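Local coordinates for RabGAP/TBC protein (Chlamydomonas reinhardtii, PDB 4P17), which probably acts as a flagellar GTPase-activating protein for Rab GTPases, through its all-helical TBC domain, at residues 211-223 and 273-286. Sequence-based numbering, arbitrary orientation.
Sequences LPRLQQHFQAIDF and EDNMLRVGDAGELL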
ATOM      1  N   LEU A 211      14.875 -18.367  -3.826  1.00  8.47           N
ATOM      2  CA  LEU A 211      15.984 -17.526  -4.227  1.00 15.49           C
ATOM      3  C   LEU A 211      17.234 -17.965  -3.467  1.00  7.93           C
ATOM      4  O   LEU A 211      17.866 -17.176  -2.784  1.00  9.00           O
ATOM      5  CB  LEU A 211      15.642 -16.052  -3.978  1.00 14.23           C
ATOM      6  CG  LEU A 211      14.422 -15.490  -4.729  1.00 19.80           C
ATOM      7  CD1 LEU A 211      14.094 -14.076  -4.250  1.00  9.95           C
ATOM      8  CD2 LEU A 211      14.621 -15.504  -6.246  1.00 18.57           C
ATOM      9  N   PRO A 212      17.604 -19.244  -3.601  1.00 11.36           N
ATOM     10  CA  PRO A 212      18.723 -19.764  -2.803  1.00 15.15           C
ATOM     11  C   PRO A 212      20.050 -19.015  -3.014  1.00 11.65           C
ATOM     12  O   PRO A 212      20.801 -18.896  -2.062  1.00 16.52           O
ATOM     13  CB  PRO A 212      18.834 -21.224  -3.261  1.00 14.67           C
ATOM     14  CG  PRO A 212      18.163 -21.292  -4.571  1.00 10.91           C
ATOM     15  CD  PRO A 212      17.059 -20.259  -4.526  1.00 12.05           C
ATOM     16  N   ARG A 213      20.307 -18.501  -4.218  1.00 12.05           N
ATOM     17  CA  ARG A 213      21.496 -17.687  -4.447  1.00 11.93           C
ATOM     18  C   ARG A 213      21.454 -16.434  -3.608  1.00 15.46           C
ATOM     19  O   ARG A 213      22.472 -15.969  -3.101  1.00 17.75           O
ATOM     20  CB  ARG A 213      21.623 -17.286  -5.893  1.00 14.84           C
ATOM     21  CG  ARG A 213      22.067 -18.382  -6.802  1.00 22.24           C
ATOM     22  CD  ARG A 213      22.030 -17.860  -8.245  1.00 28.45           C
ATOM     23  NE  ARG A 213      23.232 -17.101  -8.596  1.00 42.79           N
ATOM     24  CZ  ARG A 213      23.300 -16.178  -9.557  1.00 58.13           C
ATOM     25  NH1 ARG A 213      22.218 -15.863 -10.259  1.00 46.03           N
ATOM     26  NH2 ARG A 213      24.453 -15.551  -9.806  1.00 35.74           N
ATOM     27  N   LEU A 214      20.265 -15.867  -3.478  1.00 15.01           N
ATOM     28  CA  LEU A 214      20.133 -14.660  -2.712  1.00 10.80           C
ATOM     29  C   LEU A 214      20.340 -14.954  -1.222  1.00 14.70           C
ATOM     30  O   LEU A 214      20.972 -14.174  -0.518  1.00 14.43           O
ATOM     31  CB  LEU A 214      18.766 -14.014  -2.979  1.00 12.34           C
ATOM     32  CG  LEU A 214      18.664 -12.564  -2.527  1.00 14.78           C
ATOM     33  CD1 LEU A 214      19.693 -11.652  -3.189  1.00 17.61           C
ATOM     34  CD2 LEU A 214      17.267 -12.006  -2.760  1.00 11.15           C
ATOM     35  N   GLN A 215      19.868 -16.099  -0.744  1.00 11.54           N
ATOM     36  CA  GLN A 215      19.995 -16.392   0.693  1.00 11.72           C
ATOM     37  C   GLN A 215      21.466 -16.567   1.092  1.00 13.27           C
ATOM     38  O   GLN A 215      21.920 -16.040   2.107  1.00 12.78           O
ATOM     39  CB  GLN A 215      19.183 -17.633   1.069  1.00 11.39           C
ATOM     40  CG  GLN A 215      18.922 -17.766   2.568  1.00 17.22           C
ATOM     41  CD  GLN A 215      17.998 -16.698   3.158  1.00 21.27           C
ATOM     42  OE1 GLN A 215      18.251 -15.500   3.044  1.00 25.46           O
ATOM     43  NE2 GLN A 215      16.938 -17.145   3.853  1.00 26.89           N
ATOM     44  N   GLN A 216      22.208 -17.289   0.264  1.00 12.44           N
ATOM     45  CA  GLN A 216      23.638 -17.487   0.477  1.00 14.22           C
ATOM     46  C   GLN A 216      24.347 -16.139   0.528  1.00 13.86           C
ATOM     47  O   GLN A 216      25.243 -15.895   1.340  1.00 13.36           O
ATOM     48  CB  GLN A 216      24.225 -18.350  -0.643  1.00 16.15           C
ATOM     49  N   HIS A 217      23.897 -15.267  -0.354  1.00 17.15           N
ATOM     50  CA  HIS A 217      24.455 -13.951  -0.514  1.00 11.43           C
ATOM     51  C   HIS A 217      24.111 -13.091   0.692  1.00  9.92           C
ATOM     52  O   HIS A 217      24.972 -12.415   1.227  1.00 13.60           O
ATOM     53  CB  HIS A 217      23.951 -13.324  -1.806  1.00 12.41           C
ATOM     54  CG  HIS A 217      24.503 -11.955  -2.052  1.00 17.78           C
ATOM     55  ND1 HIS A 217      25.857 -11.707  -2.128  1.00 15.37           N
ATOM     56  CD2 HIS A 217      23.883 -10.761  -2.209  1.00 16.01           C
ATOM     57  CE1 HIS A 217      26.047 -10.409  -2.319  1.00 17.34           C
ATOM     58  NE2 HIS A 217      24.868  -9.813  -2.366  1.00 14.17           N
ATOM     59  N   PHE A 218      22.864 -13.129   1.155  1.00 10.61           N
ATOM     60  CA  PHE A 218      22.527 -12.366   2.339  1.00 11.80           C
ATOM     61  C   PHE A 218      23.287 -12.862   3.558  1.00 14.79           C
ATOM     62  O   PHE A 218      23.696 -12.063   4.403  1.00 17.07           O
ATOM     63  CB  PHE A 218      21.023 -12.417   2.631  1.00 12.55           C
ATOM     64  CG  PHE A 218      20.187 -11.560   1.728  1.00 13.77           C
ATOM     65  CD1 PHE A 218      20.768 -10.687   0.806  1.00 16.44           C
ATOM     66  CD2 PHE A 218      18.794 -11.634   1.800  1.00 15.55           C
ATOM     67  CE1 PHE A 218      19.982  -9.889  -0.018  1.00 15.04           C
ATOM     68  CE2 PHE A 218      17.991 -10.844   0.978  1.00 20.51           C
ATOM     69  CZ  PHE A 218      18.582  -9.974   0.065  1.00 14.40           C
ATOM     70  N   GLN A 219      23.444 -14.179   3.688  1.00 15.06           N
ATOM     71  CA  GLN A 219      24.266 -14.725   4.774  1.00  9.63           C
ATOM     72  C   GLN A 219      25.715 -14.255   4.701  1.00 14.90           C
ATOM     73  O   GLN A 219      26.273 -13.803   5.703  1.00 20.85           O
ATOM     74  CB  GLN A 219      24.255 -16.247   4.751  1.00 15.97           C
ATOM     75  N   ALA A 220      26.330 -14.386   3.530  1.00 16.52           N
ATOM     76  CA  ALA A 220      27.727 -13.976   3.367  1.00 18.89           C
ATOM     77  C   ALA A 220      27.976 -12.516   3.740  1.00 20.91           C
ATOM     78  O   ALA A 220      29.062 -12.188   4.269  1.00 13.83           O
ATOM     79  CB  ALA A 220      28.180 -14.219   1.944  1.00 21.67           C
ATOM     80  N   ILE A 221      27.023 -11.621   3.441  1.00 15.73           N
ATOM     81  CA  ILE A 221      27.263 -10.193   3.709  1.00 12.43           C
ATOM     82  C   ILE A 221      26.572  -9.756   4.998  1.00 15.49           C
ATOM     83  O   ILE A 221      26.653  -8.594   5.379  1.00 16.98           O
ATOM     84  CB  ILE A 221      26.821  -9.274   2.537  1.00 15.81           C
ATOM     85  CG1 ILE A 221      25.295  -9.260   2.371  1.00 16.91           C
ATOM     86  CG2 ILE A 221      27.528  -9.701   1.226  1.00 14.71           C
ATOM     87  CD1 ILE A 221      24.805  -8.276   1.321  1.00 18.12           C
ATOM     88  N   ASP A 222      25.939 -10.710   5.668  1.00 20.24           N
ATOM     89  CA  ASP A 222      25.237 -10.477   6.926  1.00 23.79           C
ATOM     90  C   ASP A 222      24.108  -9.468   6.725  1.00 20.20           C
ATOM     91  O   ASP A 222      23.902  -8.600   7.563  1.00 23.14           O
ATOM     92  CB  ASP A 222      26.191  -9.977   8.027  1.00 29.62           C
ATOM     93  CG  ASP A 222      27.225 -11.020   8.444  1.00 47.01           C
ATOM     94  OD1 ASP A 222      26.945 -12.235   8.323  1.00 51.47           O
ATOM     95  OD2 ASP A 222      28.317 -10.619   8.907  1.00 41.57           O
ATOM     96  N   PHE A 223      23.392  -9.585   5.607  1.00 22.86           N
ATOM     97  CA  PHE A 223      22.276  -8.681   5.336  1.00 15.15           C
ATOM     98  C   PHE A 223      21.013  -9.213   5.974  1.00 16.09           C
ATOM     99  O   PHE A 223      20.645 -10.359   5.762  1.00 16.98           O
ATOM    100  CB  PHE A 223      22.062  -8.481   3.844  1.00 18.14           C
ATOM    101  CG  PHE A 223      20.907  -7.575   3.544  1.00 13.65           C
ATOM    102  CD1 PHE A 223      21.008  -6.218   3.741  1.00 18.20           C
ATOM    103  CD2 PHE A 223      19.713  -8.090   3.107  1.00 12.71           C
ATOM    104  CE1 PHE A 223      19.932  -5.394   3.488  1.00 22.54           C
ATOM    105  CE2 PHE A 223      18.656  -7.276   2.850  1.00 11.03           C
ATOM    106  CZ  PHE A 223      18.764  -5.930   3.052  1.00 11.40           C
ATOM    107  N   GLU A 273      17.059  -9.660  -8.077  1.00  9.16           N
ATOM    108  CA  GLU A 273      18.038 -10.609  -7.549  1.00  8.66           C
ATOM    109  C   GLU A 273      19.407 -10.460  -8.221  1.00 13.76           C
ATOM    110  O   GLU A 273      20.432 -10.379  -7.539  1.00 11.85           O
ATOM    111  CB  GLU A 273      17.568 -12.050  -7.718  1.00 13.56           C
ATOM    112  CG  GLU A 273      18.530 -13.020  -7.049  1.00  9.20           C
ATOM    113  CD  GLU A 273      18.203 -14.480  -7.304  1.00 15.63           C
ATOM    114  OE1 GLU A 273      17.523 -14.802  -8.319  1.00 17.58           O
ATOM    115  OE2 GLU A 273      18.639 -15.317  -6.481  1.00 23.67           O
ATOM    116  N   ASP A 274      19.414 -10.464  -9.554  1.00 12.66           N
ATOM    117  CA  ASP A 274      20.653 -10.335 -10.317  1.00 31.37           C
ATOM    118  C   ASP A 274      21.436  -9.116  -9.824  1.00 22.14           C
ATOM    119  O   ASP A 274      22.654  -9.178  -9.594  1.00 21.01           O
ATOM    120  CB  ASP A 274      20.331 -10.230 -11.812  1.00 35.40           C
ATOM    121  CG  ASP A 274      21.528  -9.839 -12.658  1.00 54.00           C
ATOM    122  OD1 ASP A 274      21.947  -8.661 -12.608  1.00 52.77           O
ATOM    123  OD2 ASP A 274      22.028 -10.709 -13.405  1.00 65.56           O
ATOM    124  N   ASN A 275      20.711  -8.022  -9.639  1.00 15.57           N
ATOM    125  CA  ASN A 275      21.287  -6.766  -9.142  1.00 22.50           C
ATOM    126  C   ASN A 275      21.935  -6.883  -7.751  1.00 30.02           C
ATOM    127  O   ASN A 275      23.055  -6.375  -7.516  1.00 18.61           O
ATOM    128  CB  ASN A 275      20.200  -5.692  -9.100  1.00 23.68           C
ATOM    129  CG  ASN A 275      19.446  -5.569 -10.420  1.00 38.77           C
ATOM    130  OD1 ASN A 275      18.716  -6.480 -10.842  1.00 24.62           O
ATOM    131  ND2 ASN A 275      19.618  -4.434 -11.075  1.00 30.27           N
ATOM    132  N   MET A 276      21.221  -7.534  -6.834  1.00 15.66           N
ATOM    133  CA  MET A 276      21.685  -7.675  -5.464  1.00  9.51           C
ATOM    134  C   MET A 276      22.907  -8.595  -5.346  1.00 14.39           C
ATOM    135  O   MET A 276      23.758  -8.386  -4.481  1.00 12.34           O
ATOM    136  CB  MET A 276      20.553  -8.205  -4.567  1.00 13.34           C
ATOM    137  CG  MET A 276      19.656  -7.106  -4.032  1.00 22.36           C
ATOM    138  SD  MET A 276      18.259  -7.725  -3.068  1.00 17.24           S
ATOM    139  CE  MET A 276      17.335  -8.516  -4.357  1.00 12.93           C
ATOM    140  N   LEU A 277      23.007  -9.594  -6.209  1.00 12.37           N
ATOM    141  CA  LEU A 277      24.045 -10.613  -6.020  1.00 15.70           C
ATOM    142  C   LEU A 277      25.426 -10.034  -6.286  1.00 21.37           C
ATOM    143  O   LEU A 277      26.429 -10.586  -5.824  1.00 19.08           O
ATOM    144  CB  LEU A 277      23.819 -11.817  -6.923  1.00 13.52           C
ATOM    145  CG  LEU A 277      22.673 -12.753  -6.534  1.00 11.05           C
ATOM    146  CD1 LEU A 277      22.465 -13.760  -7.639  1.00 18.98           C
ATOM    147  CD2 LEU A 277      22.950 -13.449  -5.201  1.00  7.67           C
ATOM    148  N   ARG A 278      25.481  -8.928  -7.023  1.00 16.77           N
ATOM    149  CA  ARG A 278      26.766  -8.295  -7.331  1.00 14.23           C
ATOM    150  C   ARG A 278      27.214  -7.301  -6.264  1.00 18.32           C
ATOM    151  O   ARG A 278      28.277  -6.734  -6.379  1.00 19.11           O
ATOM    152  CB  ARG A 278      26.686  -7.590  -8.677  1.00 17.35           C
ATOM    153  CG  ARG A 278      26.416  -8.510  -9.861  1.00 33.67           C
ATOM    154  CD  ARG A 278      26.218  -7.720 -11.146  1.00 39.61           C
ATOM    155  NE  ARG A 278      25.143  -6.736 -11.007  1.00 41.20           N
ATOM    156  CZ  ARG A 278      25.311  -5.483 -10.594  1.00 43.50           C
ATOM    157  NH1 ARG A 278      26.519  -5.031 -10.277  1.00 43.79           N
ATOM    158  NH2 ARG A 278      24.267  -4.675 -10.498  1.00 46.59           N
ATOM    159  N   VAL A 279      26.428  -7.117  -5.201  1.00 15.06           N
ATOM    160  CA  VAL A 279      26.757  -6.133  -4.179  1.00 17.26           C
ATOM    161  C   VAL A 279      27.293  -6.845  -2.953  1.00 14.40           C
ATOM    162  O   VAL A 279      26.607  -7.649  -2.369  1.00 15.31           O
ATOM    163  CB  VAL A 279      25.538  -5.268  -3.787  1.00 20.22           C
ATOM    164  CG1 VAL A 279      25.901  -4.293  -2.678  1.00 19.70           C
ATOM    165  CG2 VAL A 279      25.021  -4.508  -4.992  1.00 20.85           C
ATOM    166  N   GLY A 280      28.511  -6.503  -2.549  1.00 17.63           N
ATOM    167  CA  GLY A 280      29.212  -7.247  -1.536  1.00 15.96           C
ATOM    168  C   GLY A 280      29.164  -6.647  -0.153  1.00 16.20           C
ATOM    169  O   GLY A 280      29.902  -7.073   0.730  1.00 16.46           O
ATOM    170  N   ASP A 281      28.274  -5.673   0.050  1.00 21.78           N
ATOM    171  CA  ASP A 281      28.202  -4.950   1.321  1.00 18.04           C
ATOM    172  C   ASP A 281      26.746  -4.765   1.727  1.00 14.59           C
ATOM    173  O   ASP A 281      25.941  -4.341   0.919  1.00 14.54           O
ATOM    174  CB  ASP A 281      28.893  -3.582   1.219  1.00 22.59           C
ATOM    175  CG  ASP A 281      28.666  -2.704   2.450  1.00 22.95           C
ATOM    176  OD1 ASP A 281      29.234  -3.014   3.515  1.00 28.59           O
ATOM    177  OD2 ASP A 281      27.942  -1.682   2.352  1.00 21.18           O
ATOM    178  N   ALA A 282      26.443  -5.072   2.984  1.00 11.55           N
ATOM    179  CA  ALA A 282      25.053  -4.995   3.492  1.00 13.08           C
ATOM    180  C   ALA A 282      24.451  -3.588   3.406  1.00 19.19           C
ATOM    181  O   ALA A 282      23.326  -3.397   2.911  1.00 13.32           O
ATOM    182  CB  ALA A 282      25.007  -5.478   4.921  1.00 20.72           C
ATOM    183  N   GLY A 283      25.165  -2.591   3.906  1.00 19.33           N
ATOM    184  CA  GLY A 283      24.664  -1.229   3.788  1.00 18.14           C
ATOM    185  C   GLY A 283      24.468  -0.822   2.334  1.00 23.27           C
ATOM    186  O   GLY A 283      23.447  -0.218   1.996  1.00 17.40           O
ATOM    187  N   GLU A 284      25.415  -1.176   1.460  1.00 12.02           N
ATOM    188  CA  GLU A 284      25.307  -0.803   0.060  1.00 12.53           C
ATOM    189  C   GLU A 284      24.095  -1.438  -0.596  1.00 18.78           C
ATOM    190  O   GLU A 284      23.420  -0.823  -1.432  1.00 15.05           O
ATOM    191  CB  GLU A 284      26.568  -1.209  -0.690  1.00 14.09           C
ATOM    192  CG  GLU A 284      26.538  -0.950  -2.187  1.00 25.81           C
ATOM    193  CD  GLU A 284      26.681   0.506  -2.546  1.00 46.08           C
ATOM    194  OE1 GLU A 284      26.607   1.359  -1.630  1.00 50.30           O
ATOM    195  OE2 GLU A 284      26.885   0.794  -3.749  1.00 50.73           O
ATOM    196  N   LEU A 285      23.842  -2.689  -0.234  1.00 16.65           N
ATOM    197  CA  LEU A 285      22.762  -3.434  -0.843  1.00 14.55           C
ATOM    198  C   LEU A 285      21.441  -2.798  -0.477  1.00 13.07           C
ATOM    199  O   LEU A 285      20.557  -2.676  -1.313  1.00 16.00           O
ATOM    200  CB  LEU A 285      22.803  -4.897  -0.406  1.00 18.91           C
ATOM    201  CG  LEU A 285      21.778  -5.811  -1.090  1.00 18.30           C
ATOM    202  CD1 LEU A 285      22.345  -7.218  -1.271  1.00 18.00           C
ATOM    203  CD2 LEU A 285      20.473  -5.858  -0.296  1.00 13.41           C
ATOM    204  N   LEU A 286      21.324  -2.394   0.777  1.00 12.89           N
ATOM    205  CA  LEU A 286      20.140  -1.674   1.246  1.00 17.45           C
ATOM    206  C   LEU A 286      19.867  -0.420   0.421  1.00 19.11           C
ATOM    207  O   LEU A 286      18.765  -0.251  -0.134  1.00 13.57           O
ATOM    208  CB  LEU A 286      20.321  -1.318   2.709  1.00 11.02           C
ATOM    209  CG  LEU A 286      19.216  -0.540   3.394  1.00 14.22           C
ATOM    210  CD1 LEU A 286      17.978  -1.453   3.581  1.00 21.92           C
ATOM    211  CD2 LEU A 286      19.733  -0.015   4.711  1.00 23.94           C
TER
HETATM  212  O   HOH W   1      18.483 -18.022  -6.643  1.00 11.13           O
HETATM  213  O   HOH W   2      28.264  -6.368   4.763  1.00 22.95           O
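F223 turns a ring face to the methyl CD2 of L285, 3.8 Å from the ring centroid, a CH-pi contact. With CG anti to the backbone N (chi1 179°), the F223 ring lies across L285, in helix 282-294, and its rim meets L286 CB. A Schellman motif at D222 closes helix 212-221 and leads into F223. Branched L285 serves two sides: its other methyl, CD1, touches I221 CD1 at 3.7 Å and the edge of F218. Also at that edge, M276 SD lies in the ring plane, 3.9 Å from F218 CZ, a Met-aromatic contact; the flexible thioether bends so that CE reaches L214 CD2. L269 of helix 259-271 backs both L214 and M276. H217 reaches the junction of helix 273-277 with the loop after it. L277 CA sits over its imidazole face, 3.9 Å from the centroid, while L277 CD2 packs on H217 CB. Backbone carbonyls of M276, L277 and V279 gather round the ring's outer end, and an alanine here would probably open a gap beneath L277 and leave those oxygens without their polar neighbour. Water bridges the contact near both ends of helix 212-221: one accepts from R213 N and donates to the E273 carboxylate (OE2, 2.7 Å); another joins I221 O to A282 N, where A282 is small enough to set CB against I221 O. Cohesion between these helices of the all-helical fold rests chiefly on apolar and aromatic packing, with a polar, carbonyl-lined spot at H217.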